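Side-chain contact in tudor and KH domain-containing protein homolog (Drosophila melanogaster, PDB 5YGB), which binds the N-terminal region of Piwi through its extended Tudor domain and likely recruits Piwi proteins to the piRNA biogenesis machinery: residues A129-T134 / N204-M209. The protein carries 1 engineered substitution. Sequence-based numbering, arbitrary orientation.
Sequences ANVKST and NIADLM
In Val131 the first torsion (chi1 -58°) sets CG1 anti to the carbonyl carbon, and from there this methyl reaches across to Ala206. CG1 of Val131 lies 3.6 Å from CB of Ala206, a methyl-to-methyl contact, and 4.0 Å from CA of Ala206, so the branch meets the flank of the first helical turn. The same CB sits 3.9 Å from the carbonyl O of Ala129 and is thus approached by backbone as well as side chain. Alanine suits this place: its short side chain lets the helix come close, with the Val131 and Ala206 CA atoms 6.4 Å apart. Valine, branched at CB, fits an extended backbone; its side chain also touches Trp142.

Asn204 caps the helix start. With chi1 at 63°, its short amide reaches back so that OD1 accepts from Asp207 N at 2.9 Å (N-H...O angle 159°), serving a first-turn N-H that has no preceding helical C=O. Alongside, the long apolar Ile205 and Met209 pack on Phe150 and Leu153 of helix 144-154. Backbone bonds from Ala129 to Val192 and Ile205 to Leu194 tie both segments to the mixed sheet. That sheet, ordered 1-2-3-5-4, is consistent with the staphylococcal-nuclease-like (OB-type) part of an extended Tudor domain, where the N-capped helix 205-211 packs against the chain leaving strand 124-128.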
# COMPACT_ATOMS: atom_id res chain seq x y z
N ALA A 129 -15.93 1.32 -5.41
CA ALA A 129 -16.91 1.92 -6.32
C ALA A 129 -18.28 2.12 -5.68
O ALA A 129 -18.68 1.38 -4.77
CB ALA A 129 -17.04 1.06 -7.57
N ASN A 130 -18.98 3.14 -6.16
CA ASN A 130 -20.41 3.37 -5.87
C ASN A 130 -20.73 3.75 -4.43
O ASN A 130 -21.87 3.56 -3.97
CB ASN A 130 -21.22 2.13 -6.27
CG ASN A 130 -21.04 1.77 -7.75
OD1 ASN A 130 -21.13 2.64 -8.62
ND2 ASN A 130 -20.79 0.50 -8.02
N VAL A 131 -19.75 4.30 -3.71
CA VAL A 131 -19.99 4.85 -2.38
C VAL A 131 -19.42 6.25 -2.21
O VAL A 131 -18.49 6.66 -2.90
CB VAL A 131 -19.38 3.96 -1.26
CG1 VAL A 131 -19.93 2.55 -1.31
CG2 VAL A 131 -17.85 3.96 -1.34
N LYS A 132 -19.99 6.98 -1.26
CA LYS A 132 -19.42 8.25 -0.82
C LYS A 132 -19.64 8.40 0.68
O LYS A 132 -20.42 7.66 1.28
CB LYS A 132 -20.02 9.43 -1.58
CG LYS A 132 -21.49 9.65 -1.31
CD LYS A 132 -22.00 10.84 -2.08
CE LYS A 132 -23.44 11.15 -1.71
NZ LYS A 132 -23.97 12.32 -2.45
N SER A 133 -18.95 9.36 1.27
CA SER A 133 -19.02 9.58 2.71
C SER A 133 -20.41 10.00 3.17
O SER A 133 -21.16 10.63 2.42
CB SER A 133 -17.99 10.63 3.12
OG SER A 133 -18.06 10.88 4.51
N THR A 134 -20.75 9.63 4.40
CA THR A 134 -22.01 10.02 5.02
C THR A 134 -22.03 11.48 5.44
O THR A 134 -23.10 12.08 5.58
CB THR A 134 -22.32 9.17 6.26
OG1 THR A 134 -21.19 9.20 7.14
CG2 THR A 134 -22.63 7.74 5.88
N ASN A 204 -22.16 -7.25 -1.32
CA ASN A 204 -20.75 -6.87 -1.36
C ASN A 204 -20.47 -5.80 -0.31
O ASN A 204 -21.38 -5.34 0.38
CB ASN A 204 -20.35 -6.42 -2.77
CG ASN A 204 -21.08 -5.18 -3.24
OD1 ASN A 204 -21.29 -4.24 -2.48
ND2 ASN A 204 -21.46 -5.17 -4.51
N ILE A 205 -19.21 -5.41 -0.17
CA ILE A 205 -18.80 -4.56 0.95
C ILE A 205 -19.40 -3.15 0.83
O ILE A 205 -19.80 -2.57 1.83
CB ILE A 205 -17.26 -4.54 1.06
CG1 ILE A 205 -16.79 -5.88 1.65
CG2 ILE A 205 -16.78 -3.38 1.94
CD1 ILE A 205 -15.30 -6.01 1.84
N ALA A 206 -19.51 -2.61 -0.38
CA ALA A 206 -20.18 -1.33 -0.60
C ALA A 206 -21.62 -1.38 -0.09
O ALA A 206 -22.09 -0.47 0.59
CB ALA A 206 -20.16 -0.95 -2.07
N ASP A 207 -22.33 -2.46 -0.42
CA ASP A 207 -23.73 -2.56 -0.02
C ASP A 207 -23.86 -2.79 1.48
O ASP A 207 -24.81 -2.29 2.09
CB ASP A 207 -24.43 -3.66 -0.82
CG ASP A 207 -24.72 -3.23 -2.25
OD1 ASP A 207 -24.78 -2.01 -2.51
OD2 ASP A 207 -24.88 -4.11 -3.12
N LEU A 208 -22.92 -3.52 2.08
CA LEU A 208 -22.90 -3.65 3.53
C LEU A 208 -22.69 -2.29 4.20
O LEU A 208 -23.38 -1.96 5.17
CB LEU A 208 -21.82 -4.63 3.97
CG LEU A 208 -22.11 -6.10 3.67
CD1 LEU A 208 -20.87 -6.94 3.94
CD2 LEU A 208 -23.29 -6.60 4.51
N MET A 209 -21.76 -1.49 3.69
CA MET A 209 -21.51 -0.19 4.29
C MET A 209 -22.70 0.75 4.14
O MET A 209 -23.04 1.45 5.08
CB MET A 209 -20.26 0.44 3.71
CG MET A 209 -18.99 -0.32 4.08
SD MET A 209 -17.49 0.57 3.65
CE MET A 209 -17.58 2.01 4.73